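PDB 1RE5: 3-carboxy-cis,cis-muconate cycloisomerase from Pseudomonas putida, which belongs to the fumarase/aspartase (lyase) superfamily of largely helical enzymes and is assembled here from four copies of one chain. Local coordinates for residues L29-E32 and A33-R37; D120-D123 and L124-D128; F250-D253 and I254-M258; L424-P427 and A428-L431. All blocks are in the same frame, centred on the assembly; numbering follows the deposited sequence.

Interaction 1 (L29-E32 and A33-R37); sequences LDFE and AALAR
The ring of Phe31 lies beside Leu35, its CZ meeting the branch carbon CG of Leu35 at 4.2 Å. The two side chains lie side by side and point the same way, and the approach to the ring is oblique. Phe31 reaches this place because its CG lies anti to the backbone N (chi1 170°), which sends the ring along the flank of the helix on which Leu35 stands one turn later. Glu32 lies alongside Leu35 as well: its chain, bent at chi2 (-57°), sets OE1 in the plane of the Phe31 ring, at its edge, and OE2 4.1 Å from Leu35 CD1. In this largely helical lyase-superfamily subunit, helix 21-40 is packed on several sides by others. Phe31 rests on Ala109 and Thr112 of helix 106-142 and on Leu213 of helix 206-217, while Glu32 passes Val82 and Leu85. Alanines bring the helix backbone close to its neighbours, Ala33 beside Cys57 and Ala34 beside Leu213 and Leu217. Regular i to i+4 bonds carry the backbone; that from Ala33 N to Leu29 O, 2.9 Å long, is almost straight at 174°. Arg37, polar at the margin, lays its guanidinium face over Ala34 CA and pairs with Glu54.

Interaction 2 (D120-D123 and L124-D128); sequences DALD and LIEAD
Leu124, Ile125, Glu126 and Ala127 give their amide hydrogens to the carbonyls of Asp120, Ala121, Leu122 and Asp123, four i to i+4 bonds that carry the helix without a break from 120-123 into 124-128. The bond from Ile125 N to Ala121 O is 3.0 Å long and practically straight (179°), whereas Leu124 N reaches Asp120 O at 3.2 Å and a more bent 148°. Among the side chains, Leu122 and Glu126 make the main contact: the two are set at a slant, Leu122 CD2 touching Glu126 CG at 3.5 Å, and the aliphatic part of the glutamate packs against the leucine methyl. This is the middle of helix 106-142, one of the long helices of the bundle characteristic of this superfamily, and Leu122 and Ile125 face its partners, Leu180 of helix 162-187 and Phe236 and Leu240 of helix 231-257. Beyond CG, Glu126 is extended (chi2 -165°), carrying its carboxylate past Leu122 until Glu126 OE1 stands 4.3 Å from Asp123 OD2. That closeness of like charges is answered by Arg184 of helix 162-187, which forms salt bridges with both acids and probably offsets their repulsion. Small Ala121 lies against Met15, and Leu124 reaches Ala14.

Interaction 3 (F250-D253 and I254-M258); sequences FGRD and ISLLM
Ile254 crosses obliquely over the ring of Phe250, setting its CG1 above one face, off-centre toward the rim. This is a CH-pi contact, with Ile254 CG1 4.3 Å from the centroid of the Phe250 ring and only 16° off the ring normal. The terminal methyl completes it, Ile254 CD1 meeting Phe250 CE1 at 3.7 Å. Phe250 carries CG anti to its amide nitrogen (chi1 180°), which sweeps the ring forward along the helix, under the isoleucine one turn on. A flat aromatic and a branched aliphatic chain suit such a buried side.

On another flank, Arg252 and Leu256 run alongside each other and point the same way, with Arg252 CG 3.8 Å from Leu256 CD1. The arginine is folded at chi2 and chi3, so its methylene carbons, not its charged end, meet the leucine. Ser255 OG gives a hydrogen bond of 2.8 Å to Arg252 O. The same carbonyl accepts Leu256 N at 3.0 Å, so two donors grip it, and the buried hydroxyl is satisfied within its own helix. Asp253 pairs with Lys249 and accepts from the backbone N of His313 in the second subunit.

All this lies in the last turns of helix 231-257, where four subunits of the tetramer meet: Ser255 packs on Leu154 of the third subunit and Leu317 of the fourth. Within the chain, Phe250 and Ile254 pack on Ile344 of helix 319-347, Phe250 also on Leu291 and Ser255 on Ile292 of helix 286-307, while Leu257 approaches Val265 of strand 265-266.

Interaction 4 (L424-P427 and A428-L431); sequences LLDP and AHYL
Pro427 O accepts the amide of Tyr430 in a bond of 2.8 Å, the shorter of two that wind this stretch of chain into a tight coil. The other runs from His429 N to Asp426 O, 3.1 Å long. Each spans three residues, and in each the donor stands above the carbonyl plane, not on a lone pair. Proline suits the second position of the first turn: its ring restricts phi to the range this position needs (here -55°), and it has no N-H that must find a partner.

Asp426 folds back over these residues. Its CG lies anti to the backbone N (chi1 175°), directing the carboxylate alongside the turn, where Asp426 OD2 comes 3.4 Å from Ala428 CB; Ala428 also packs on Arg356. The carboxylate and the His429 imidazole lie too close in the model, which leaves their mutual orientation doubtful. The charge of the aspartate is met elsewhere, by a salt bridge from OD1 to Arg356, while Pro427 rests on Leu359 of the same helix, 352-359. Tyr430 is buried, and the end of its side chain leads away from the turn: its OH hydrogen-bonds with Glu369, and the side chain packs on Pro159 and on Ala200 of the second subunit.

A type III turn (426-429, proline in second place) runs into a type I turn (427-430), together a short 3-10-like turn, here part of the connection between helices 418-424 and 434-449 in the C-terminal region of this lyase-family chain.

How the interactions relate
Interactions 1 to 3 lie within helices and rest on i to i+4 backbone bonds; interaction 4, partly buried, lies in a loop and relies on i to i+3 bonds. Interactions 1 and 3 are buried and each centres on a phenylalanine beside an aliphatic residue, oblique in the first and over the ring face in the second. Interaction 2, also partly buried, adds a pair of acids held by one arginine. Helix 106-142 joins interactions 1 and 2, since Phe31 packs on the helix that carries 120-128; Leu122 and Ile125 in turn pack on helix 231-257, which carries 250-258. Interactions 3 and 4, about 25 Å apart between centres, both touch the second subunit.

Interaction 1 (L29-E32 and A33-R37)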
ATOM      1  N   LEU D  29      17.407  27.737   4.358  1.00 29.83           N
ATOM      2  CA  LEU D  29      18.140  28.985   4.472  1.00 29.13           C
ATOM      3  C   LEU D  29      17.157  30.153   4.399  1.00 30.10           C
ATOM      4  O   LEU D  29      17.279  31.120   5.159  1.00 30.08           O
ATOM      5  CB  LEU D  29      19.187  29.083   3.367  1.00 27.01           C
ATOM      6  CG  LEU D  29      20.273  28.016   3.524  1.00 26.03           C
ATOM      7  CD1 LEU D  29      21.190  28.000   2.299  1.00 25.80           C
ATOM      8  CD2 LEU D  29      21.050  28.277   4.801  1.00 24.22           C
ATOM      9  N   ASP D  30      16.180  30.057   3.500  1.00 30.82           N
ATOM     10  CA  ASP D  30      15.164  31.104   3.363  1.00 32.29           C
ATOM     11  C   ASP D  30      14.485  31.320   4.711  1.00 32.90           C
ATOM     12  O   ASP D  30      14.154  32.452   5.097  1.00 33.22           O
ATOM     13  CB  ASP D  30      14.112  30.697   2.329  1.00 33.45           C
ATOM     14  CG  ASP D  30      14.551  30.985   0.905  1.00 36.01           C
ATOM     15  OD1 ASP D  30      15.778  31.073   0.650  1.00 36.14           O
ATOM     16  OD2 ASP D  30      13.661  31.114   0.038  1.00 36.95           O
ATOM     17  N   PHE D  31      14.275  30.218   5.424  1.00 32.95           N
ATOM     18  CA  PHE D  31      13.654  30.273   6.734  1.00 32.63           C
ATOM     19  C   PHE D  31      14.565  31.025   7.702  1.00 33.16           C
ATOM     20  O   PHE D  31      14.114  31.939   8.394  1.00 32.99           O
ATOM     21  CB  PHE D  31      13.412  28.864   7.267  1.00 30.87           C
ATOM     22  CG  PHE D  31      12.996  28.834   8.710  1.00 30.17           C
ATOM     23  CD1 PHE D  31      11.695  29.185   9.084  1.00 27.36           C
ATOM     24  CD2 PHE D  31      13.919  28.492   9.703  1.00 29.27           C
ATOM     25  CE1 PHE D  31      11.316  29.196  10.417  1.00 27.29           C
ATOM     26  CE2 PHE D  31      13.548  28.502  11.047  1.00 29.90           C
ATOM     27  CZ  PHE D  31      12.240  28.855  11.405  1.00 29.21           C
ATOM     28  N   GLU D  32      15.840  30.636   7.742  1.00 33.59           N
ATOM     29  CA  GLU D  32      16.823  31.268   8.630  1.00 34.93           C
ATOM     30  C   GLU D  32      16.923  32.781   8.430  1.00 35.87           C
ATOM     31  O   GLU D  32      16.873  33.555   9.397  1.00 35.05           O
ATOM     32  CB  GLU D  32      18.196  30.623   8.428  1.00 34.76           C
ATOM     33  CG  GLU D  32      18.230  29.151   8.844  1.00 37.30           C
ATOM     34  CD  GLU D  32      17.818  28.935  10.304  1.00 38.63           C
ATOM     35  OE1 GLU D  32      17.448  27.800  10.663  1.00 39.06           O
ATOM     36  OE2 GLU D  32      17.869  29.894  11.100  1.00 37.99           O
ATOM     37  N   ALA D  33      17.067  33.197   7.173  1.00 36.39           N
ATOM     38  CA  ALA D  33      17.153  34.612   6.852  1.00 36.15           C
ATOM     39  C   ALA D  33      15.882  35.290   7.340  1.00 36.48           C
ATOM     40  O   ALA D  33      15.937  36.268   8.080  1.00 38.53           O
ATOM     41  CB  ALA D  33      17.308  34.802   5.358  1.00 35.90           C
ATOM     42  N   ALA D  34      14.734  34.763   6.938  1.00 35.36           N
ATOM     43  CA  ALA D  34      13.464  35.340   7.358  1.00 34.45           C
ATOM     44  C   ALA D  34      13.351  35.432   8.891  1.00 34.35           C
ATOM     45  O   ALA D  34      12.760  36.379   9.417  1.00 33.77           O
ATOM     46  CB  ALA D  34      12.319  34.511   6.797  1.00 33.46           C
ATOM     47  N   LEU D  35      13.920  34.450   9.598  1.00 34.73           N
ATOM     48  CA  LEU D  35      13.879  34.396  11.069  1.00 34.48           C
ATOM     49  C   LEU D  35      14.593  35.607  11.662  1.00 36.68           C
ATOM     50  O   LEU D  35      14.030  36.338  12.479  1.00 37.28           O
ATOM     51  CB  LEU D  35      14.569  33.125  11.593  1.00 31.53           C
ATOM     52  CG  LEU D  35      13.982  32.372  12.805  1.00 30.17           C
ATOM     53  CD1 LEU D  35      15.117  31.757  13.583  1.00 29.02           C
ATOM     54  CD2 LEU D  35      13.195  33.281  13.720  1.00 28.11           C
ATOM     55  N   ALA D  36      15.844  35.804  11.250  1.00 38.40           N
ATOM     56  CA  ALA D  36      16.652  36.923  11.719  1.00 39.94           C
ATOM     57  C   ALA D  36      15.909  38.246  11.481  1.00 42.15           C
ATOM     58  O   ALA D  36      15.785  39.092  12.375  1.00 41.93           O
ATOM     59  CB  ALA D  36      17.993  36.928  10.986  1.00 37.94           C
ATOM     60  N   ARG D  37      15.407  38.400  10.262  1.00 44.26           N
ATOM     61  CA  ARG D  37      14.670  39.584   9.856  1.00 45.77           C
ATOM     62  C   ARG D  37      13.488  39.836  10.801  1.00 47.10           C
ATOM     63  O   ARG D  37      13.295  40.951  11.297  1.00 47.98           O
ATOM     64  CB  ARG D  37      14.166  39.376   8.430  1.00 46.46           C
ATOM     65  CG  ARG D  37      14.107  40.612   7.565  1.00 49.12           C
ATOM     66  CD  ARG D  37      13.676  40.212   6.160  1.00 51.99           C
ATOM     67  NE  ARG D  37      14.573  39.208   5.588  1.00 55.03           N
ATOM     68  CZ  ARG D  37      14.186  38.219   4.777  1.00 56.36           C
ATOM     69  NH1 ARG D  37      12.907  38.087   4.434  1.00 55.44           N
ATOM     70  NH2 ARG D  37      15.083  37.358   4.301  1.00 56.32           N
TER

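Interaction 2 (D120-D123 and L124-D128)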
ATOM      1  N   ASP D 120       6.136  26.198  -4.335  1.00 28.40           N
ATOM      2  CA  ASP D 120       6.654  26.307  -5.695  1.00 28.36           C
ATOM      3  C   ASP D 120       6.111  25.166  -6.523  1.00 28.60           C
ATOM      4  O   ASP D 120       5.813  25.346  -7.702  1.00 30.17           O
ATOM      5  CB  ASP D 120       8.179  26.257  -5.733  1.00 27.80           C
ATOM      6  CG  ASP D 120       8.808  27.564  -5.335  1.00 28.30           C
ATOM      7  OD1 ASP D 120       8.099  28.593  -5.345  1.00 28.89           O
ATOM      8  OD2 ASP D 120      10.016  27.565  -5.025  1.00 30.09           O
ATOM      9  N   ALA D 121       5.989  23.996  -5.897  1.00 27.83           N
ATOM     10  CA  ALA D 121       5.472  22.809  -6.571  1.00 26.92           C
ATOM     11  C   ALA D 121       3.986  22.986  -6.891  1.00 26.78           C
ATOM     12  O   ALA D 121       3.541  22.703  -8.004  1.00 26.17           O
ATOM     13  CB  ALA D 121       5.666  21.590  -5.698  1.00 26.62           C
ATOM     14  N   LEU D 122       3.222  23.459  -5.914  1.00 26.66           N
ATOM     15  CA  LEU D 122       1.793  23.655  -6.112  1.00 27.75           C
ATOM     16  C   LEU D 122       1.582  24.554  -7.315  1.00 29.76           C
ATOM     17  O   LEU D 122       0.702  24.304  -8.148  1.00 30.86           O
ATOM     18  CB  LEU D 122       1.171  24.310  -4.883  1.00 27.35           C
ATOM     19  CG  LEU D 122      -0.242  23.855  -4.520  1.00 26.17           C
ATOM     20  CD1 LEU D 122      -0.826  24.857  -3.558  1.00 25.61           C
ATOM     21  CD2 LEU D 122      -1.112  23.748  -5.752  1.00 25.30           C
ATOM     22  N   ASP D 123       2.401  25.602  -7.396  1.00 30.68           N
ATOM     23  CA  ASP D 123       2.336  26.567  -8.489  1.00 30.56           C
ATOM     24  C   ASP D 123       2.573  25.927  -9.856  1.00 29.73           C
ATOM     25  O   ASP D 123       1.886  26.273 -10.817  1.00 29.63           O
ATOM     26  CB  ASP D 123       3.334  27.715  -8.244  1.00 31.47           C
ATOM     27  CG  ASP D 123       2.813  28.750  -7.225  1.00 32.05           C
ATOM     28  OD1 ASP D 123       3.620  29.589  -6.755  1.00 30.19           O
ATOM     29  OD2 ASP D 123       1.597  28.726  -6.902  1.00 32.55           O
ATOM     30  N   LEU D 124       3.527  25.003  -9.951  1.00 29.07           N
ATOM     31  CA  LEU D 124       3.787  24.329 -11.226  1.00 30.20           C
ATOM     32  C   LEU D 124       2.600  23.461 -11.622  1.00 30.11           C
ATOM     33  O   LEU D 124       2.106  23.520 -12.753  1.00 30.08           O
ATOM     34  CB  LEU D 124       5.012  23.424 -11.143  1.00 30.07           C
ATOM     35  CG  LEU D 124       6.400  24.049 -11.126  1.00 31.86           C
ATOM     36  CD1 LEU D 124       7.426  22.966 -11.467  1.00 31.95           C
ATOM     37  CD2 LEU D 124       6.470  25.174 -12.144  1.00 32.72           C
ATOM     38  N   ILE D 125       2.164  22.651 -10.665  1.00 29.85           N
ATOM     39  CA  ILE D 125       1.063  21.736 -10.844  1.00 28.41           C
ATOM     40  C   ILE D 125      -0.200  22.439 -11.284  1.00 28.70           C
ATOM     41  O   ILE D 125      -0.899  21.948 -12.166  1.00 28.63           O
ATOM     42  CB  ILE D 125       0.833  20.946  -9.548  1.00 28.99           C
ATOM     43  CG1 ILE D 125       2.029  20.011  -9.342  1.00 27.25           C
ATOM     44  CG2 ILE D 125      -0.513  20.197  -9.595  1.00 27.74           C
ATOM     45  CD1 ILE D 125       1.953  19.181  -8.103  1.00 29.91           C
ATOM     46  N   GLU D 126      -0.495  23.590 -10.689  1.00 30.09           N
ATOM     47  CA  GLU D 126      -1.698  24.323 -11.080  1.00 30.91           C
ATOM     48  C   GLU D 126      -1.568  24.832 -12.516  1.00 30.02           C
ATOM     49  O   GLU D 126      -2.532  24.797 -13.280  1.00 30.48           O
ATOM     50  CB  GLU D 126      -1.966  25.494 -10.129  1.00 31.38           C
ATOM     51  CG  GLU D 126      -2.333  25.077  -8.706  1.00 35.41           C
ATOM     52  CD  GLU D 126      -2.953  26.223  -7.886  1.00 38.82           C
ATOM     53  OE1 GLU D 126      -2.341  27.321  -7.811  1.00 40.45           O
ATOM     54  OE2 GLU D 126      -4.051  26.022  -7.311  1.00 39.30           O
ATOM     55  N   ALA D 127      -0.373  25.289 -12.884  1.00 29.05           N
ATOM     56  CA  ALA D 127      -0.136  25.796 -14.234  1.00 28.44           C
ATOM     57  C   ALA D 127      -0.386  24.677 -15.226  1.00 29.27           C
ATOM     58  O   ALA D 127      -1.254  24.789 -16.100  1.00 29.06           O
ATOM     59  CB  ALA D 127       1.289  26.298 -14.371  1.00 26.93           C
ATOM     60  N   ASP D 128       0.378  23.592 -15.081  1.00 29.86           N
ATOM     61  CA  ASP D 128       0.243  22.430 -15.957  1.00 28.57           C
ATOM     62  C   ASP D 128      -1.194  21.906 -16.031  1.00 27.20           C
ATOM     63  O   ASP D 128      -1.676  21.594 -17.117  1.00 25.90           O
ATOM     64  CB  ASP D 128       1.183  21.311 -15.512  1.00 29.59           C
ATOM     65  CG  ASP D 128       2.646  21.659 -15.728  1.00 30.97           C
ATOM     66  OD1 ASP D 128       2.928  22.559 -16.549  1.00 32.04           O
ATOM     67  OD2 ASP D 128       3.516  21.024 -15.091  1.00 32.33           O
TER

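Interaction 3 (F250-D253 and I254-M258)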
ATOM      1  N   PHE D 250      -6.526   7.880 -18.270  1.00 16.94           N
ATOM      2  CA  PHE D 250      -6.323   8.464 -19.586  1.00 17.58           C
ATOM      3  C   PHE D 250      -5.230   7.675 -20.309  1.00 18.07           C
ATOM      4  O   PHE D 250      -5.391   7.291 -21.467  1.00 18.62           O
ATOM      5  CB  PHE D 250      -5.959   9.953 -19.439  1.00 16.28           C
ATOM      6  CG  PHE D 250      -5.718  10.657 -20.744  1.00 16.79           C
ATOM      7  CD1 PHE D 250      -6.654  10.587 -21.775  1.00 17.47           C
ATOM      8  CD2 PHE D 250      -4.545  11.386 -20.949  1.00 17.35           C
ATOM      9  CE1 PHE D 250      -6.423  11.229 -22.991  1.00 17.61           C
ATOM     10  CE2 PHE D 250      -4.302  12.037 -22.166  1.00 16.85           C
ATOM     11  CZ  PHE D 250      -5.238  11.960 -23.186  1.00 17.23           C
ATOM     12  N   GLY D 251      -4.136   7.400 -19.610  1.00 18.63           N
ATOM     13  CA  GLY D 251      -3.053   6.646 -20.215  1.00 19.79           C
ATOM     14  C   GLY D 251      -3.486   5.251 -20.628  1.00 20.69           C
ATOM     15  O   GLY D 251      -3.048   4.729 -21.656  1.00 21.45           O
ATOM     16  N   ARG D 252      -4.341   4.631 -19.823  1.00 21.80           N
ATOM     17  CA  ARG D 252      -4.816   3.293 -20.139  1.00 22.59           C
ATOM     18  C   ARG D 252      -5.650   3.340 -21.413  1.00 22.12           C
ATOM     19  O   ARG D 252      -5.436   2.558 -22.340  1.00 22.42           O
ATOM     20  CB  ARG D 252      -5.674   2.737 -19.008  1.00 24.70           C
ATOM     21  CG  ARG D 252      -6.334   1.400 -19.362  1.00 30.52           C
ATOM     22  CD  ARG D 252      -5.363   0.245 -19.154  1.00 34.59           C
ATOM     23  NE  ARG D 252      -5.025   0.172 -17.736  1.00 39.30           N
ATOM     24  CZ  ARG D 252      -5.807  -0.386 -16.810  1.00 41.14           C
ATOM     25  NH1 ARG D 252      -6.967  -0.959 -17.154  1.00 38.54           N
ATOM     26  NH2 ARG D 252      -5.463  -0.304 -15.526  1.00 41.79           N
ATOM     27  N   ASP D 253      -6.605   4.262 -21.453  1.00 21.12           N
ATOM     28  CA  ASP D 253      -7.474   4.409 -22.610  1.00 20.66           C
ATOM     29  C   ASP D 253      -6.704   4.601 -23.928  1.00 20.56           C
ATOM     30  O   ASP D 253      -7.070   4.034 -24.965  1.00 21.10           O
ATOM     31  CB  ASP D 253      -8.457   5.561 -22.372  1.00 18.83           C
ATOM     32  CG  ASP D 253      -9.523   5.207 -21.337  1.00 19.68           C
ATOM     33  OD1 ASP D 253      -9.575   4.032 -20.928  1.00 18.82           O
ATOM     34  OD2 ASP D 253     -10.317   6.087 -20.927  1.00 20.07           O
ATOM     35  N   ILE D 254      -5.639   5.391 -23.892  1.00 20.07           N
ATOM     36  CA  ILE D 254      -4.834   5.616 -25.081  1.00 18.90           C
ATOM     37  C   ILE D 254      -4.179   4.316 -25.499  1.00 19.14           C
ATOM     38  O   ILE D 254      -4.243   3.924 -26.659  1.00 20.57           O
ATOM     39  CB  ILE D 254      -3.721   6.623 -24.809  1.00 19.40           C
ATOM     40  CG1 ILE D 254      -4.333   7.941 -24.350  1.00 22.39           C
ATOM     41  CG2 ILE D 254      -2.867   6.822 -26.044  1.00 19.33           C
ATOM     42  CD1 ILE D 254      -5.182   8.637 -25.378  1.00 23.61           C
ATOM     43  N   SER D 255      -3.556   3.628 -24.551  1.00 20.17           N
ATOM     44  CA  SER D 255      -2.866   2.393 -24.886  1.00 20.54           C
ATOM     45  C   SER D 255      -3.816   1.370 -25.480  1.00 21.27           C
ATOM     46  O   SER D 255      -3.433   0.620 -26.377  1.00 22.72           O
ATOM     47  CB  SER D 255      -2.147   1.815 -23.660  1.00 20.08           C
ATOM     48  OG  SER D 255      -3.059   1.214 -22.768  1.00 23.21           O
ATOM     49  N   LEU D 256      -5.058   1.332 -25.001  1.00 21.20           N
ATOM     50  CA  LEU D 256      -6.035   0.379 -25.545  1.00 20.57           C
ATOM     51  C   LEU D 256      -6.520   0.804 -26.928  1.00 20.49           C
ATOM     52  O   LEU D 256      -6.815  -0.049 -27.781  1.00 20.02           O
ATOM     53  CB  LEU D 256      -7.231   0.229 -24.604  1.00 18.67           C
ATOM     54  CG  LEU D 256      -6.894  -0.521 -23.319  1.00 17.21           C
ATOM     55  CD1 LEU D 256      -7.971  -0.284 -22.306  1.00 16.48           C
ATOM     56  CD2 LEU D 256      -6.723  -2.005 -23.610  1.00 17.51           C
ATOM     57  N   LEU D 257      -6.600   2.115 -27.149  1.00 19.36           N
ATOM     58  CA  LEU D 257      -7.035   2.633 -28.441  1.00 20.70           C
ATOM     59  C   LEU D 257      -5.914   2.507 -29.469  1.00 20.90           C
ATOM     60  O   LEU D 257      -6.172   2.482 -30.682  1.00 19.49           O
ATOM     61  CB  LEU D 257      -7.492   4.094 -28.325  1.00 20.36           C
ATOM     62  CG  LEU D 257      -8.768   4.327 -27.508  1.00 20.50           C
ATOM     63  CD1 LEU D 257      -9.119   5.798 -27.487  1.00 20.17           C
ATOM     64  CD2 LEU D 257      -9.904   3.532 -28.118  1.00 20.74           C
ATOM     65  N   MET D 258      -4.674   2.424 -28.984  1.00 20.67           N
ATOM     66  CA  MET D 258      -3.530   2.264 -29.877  1.00 21.74           C
ATOM     67  C   MET D 258      -3.265   0.790 -30.215  1.00 22.57           C
ATOM     68  O   MET D 258      -2.369   0.494 -31.007  1.00 22.60           O
ATOM     69  CB  MET D 258      -2.276   2.854 -29.264  1.00 21.56           C
ATOM     70  CG  MET D 258      -1.911   4.189 -29.810  1.00 22.95           C
ATOM     71  SD  MET D 258      -0.345   4.759 -29.140  1.00 24.72           S
ATOM     72  CE  MET D 258       0.777   3.969 -30.206  1.00 19.59           C
TER

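Interaction 4 (L424-P427 and A428-L431)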
ATOM      1  N   LEU D 424     -31.695   4.108 -38.563  1.00 59.75           N
ATOM      2  CA  LEU D 424     -31.677   3.369 -37.305  1.00 57.04           C
ATOM      3  C   LEU D 424     -30.386   2.598 -37.075  1.00 55.41           C
ATOM      4  O   LEU D 424     -29.914   2.488 -35.943  1.00 56.18           O
ATOM      5  CB  LEU D 424     -32.848   2.392 -37.240  1.00 56.78           C
ATOM      6  CG  LEU D 424     -34.206   2.981 -36.875  1.00 57.16           C
ATOM      7  CD1 LEU D 424     -35.232   1.874 -36.833  1.00 56.96           C
ATOM      8  CD2 LEU D 424     -34.118   3.668 -35.520  1.00 57.46           C
ATOM      9  N   LEU D 425     -29.820   2.054 -38.143  1.00 53.00           N
ATOM     10  CA  LEU D 425     -28.590   1.291 -38.027  1.00 50.76           C
ATOM     11  C   LEU D 425     -27.354   2.151 -38.204  1.00 50.17           C
ATOM     12  O   LEU D 425     -26.264   1.631 -38.431  1.00 50.46           O
ATOM     13  CB  LEU D 425     -28.575   0.143 -39.033  1.00 49.62           C
ATOM     14  CG  LEU D 425     -29.278  -1.135 -38.575  1.00 49.23           C
ATOM     15  CD1 LEU D 425     -28.564  -1.679 -37.363  1.00 49.35           C
ATOM     16  CD2 LEU D 425     -30.729  -0.861 -38.245  1.00 50.21           C
ATOM     17  N   ASP D 426     -27.530   3.467 -38.111  1.00 48.88           N
ATOM     18  CA  ASP D 426     -26.409   4.390 -38.223  1.00 47.68           C
ATOM     19  C   ASP D 426     -26.055   4.853 -36.814  1.00 46.61           C
ATOM     20  O   ASP D 426     -26.898   5.407 -36.104  1.00 46.38           O
ATOM     21  CB  ASP D 426     -26.757   5.591 -39.107  1.00 47.47           C
ATOM     22  CG  ASP D 426     -25.650   6.626 -39.137  1.00 48.24           C
ATOM     23  OD1 ASP D 426     -24.469   6.233 -39.094  1.00 49.74           O
ATOM     24  OD2 ASP D 426     -25.947   7.834 -39.212  1.00 49.79           O
ATOM     25  N   PRO D 427     -24.802   4.616 -36.389  1.00 45.68           N
ATOM     26  CA  PRO D 427     -24.291   4.984 -35.068  1.00 44.14           C
ATOM     27  C   PRO D 427     -24.468   6.458 -34.763  1.00 42.98           C
ATOM     28  O   PRO D 427     -24.846   6.822 -33.654  1.00 43.30           O
ATOM     29  CB  PRO D 427     -22.816   4.609 -35.147  1.00 43.95           C
ATOM     30  CG  PRO D 427     -22.786   3.534 -36.160  1.00 44.40           C
ATOM     31  CD  PRO D 427     -23.730   4.022 -37.206  1.00 44.84           C
ATOM     32  N   ALA D 428     -24.191   7.297 -35.753  1.00 41.72           N
ATOM     33  CA  ALA D 428     -24.300   8.738 -35.590  1.00 41.68           C
ATOM     34  C   ALA D 428     -25.653   9.187 -35.019  1.00 42.36           C
ATOM     35  O   ALA D 428     -25.771  10.274 -34.447  1.00 42.78           O
ATOM     36  CB  ALA D 428     -24.052   9.411 -36.919  1.00 40.97           C
ATOM     37  N   HIS D 429     -26.666   8.339 -35.161  1.00 42.08           N
ATOM     38  CA  HIS D 429     -28.007   8.660 -34.688  1.00 41.55           C
ATOM     39  C   HIS D 429     -28.367   8.056 -33.334  1.00 40.87           C
ATOM     40  O   HIS D 429     -29.525   8.083 -32.920  1.00 40.82           O
ATOM     41  CB  HIS D 429     -29.029   8.225 -35.742  1.00 43.38           C
ATOM     42  CG  HIS D 429     -28.990   9.052 -36.991  1.00 46.20           C
ATOM     43  ND1 HIS D 429     -29.429  10.358 -37.031  1.00 47.79           N
ATOM     44  CD2 HIS D 429     -28.501   8.783 -38.225  1.00 47.70           C
ATOM     45  CE1 HIS D 429     -29.206  10.859 -38.233  1.00 48.76           C
ATOM     46  NE2 HIS D 429     -28.643   9.925 -38.977  1.00 48.52           N
ATOM     47  N   TYR D 430     -27.380   7.506 -32.639  1.00 39.49           N
ATOM     48  CA  TYR D 430     -27.636   6.920 -31.335  1.00 36.76           C
ATOM     49  C   TYR D 430     -26.534   7.344 -30.376  1.00 35.10           C
ATOM     50  O   TYR D 430     -25.996   6.533 -29.634  1.00 35.91           O
ATOM     51  CB  TYR D 430     -27.691   5.399 -31.450  1.00 36.57           C
ATOM     52  CG  TYR D 430     -28.534   4.743 -30.380  1.00 36.68           C
ATOM     53  CD1 TYR D 430     -29.857   5.132 -30.180  1.00 36.02           C
ATOM     54  CD2 TYR D 430     -28.018   3.719 -29.582  1.00 37.12           C
ATOM     55  CE1 TYR D 430     -30.654   4.520 -29.210  1.00 36.54           C
ATOM     56  CE2 TYR D 430     -28.809   3.092 -28.607  1.00 37.68           C
ATOM     57  CZ  TYR D 430     -30.128   3.501 -28.427  1.00 37.58           C
ATOM     58  OH  TYR D 430     -30.915   2.899 -27.468  1.00 36.78           O
ATOM     59  N   LEU D 431     -26.215   8.633 -30.404  1.00 33.89           N
ATOM     60  CA  LEU D 431     -25.179   9.203 -29.558  1.00 31.85           C
ATOM     61  C   LEU D 431     -25.702   9.727 -28.225  1.00 30.73           C
ATOM     62  O   LEU D 431     -24.934  10.240 -27.410  1.00 31.79           O
ATOM     63  CB  LEU D 431     -24.462  10.319 -30.319  1.00 31.31           C
ATOM     64  CG  LEU D 431     -23.215   9.880 -31.092  1.00 32.42           C
ATOM     65  CD1 LEU D 431     -23.388   8.467 -31.620  1.00 31.49           C
ATOM     66  CD2 LEU D 431     -22.927  10.860 -32.206  1.00 30.61           C
TER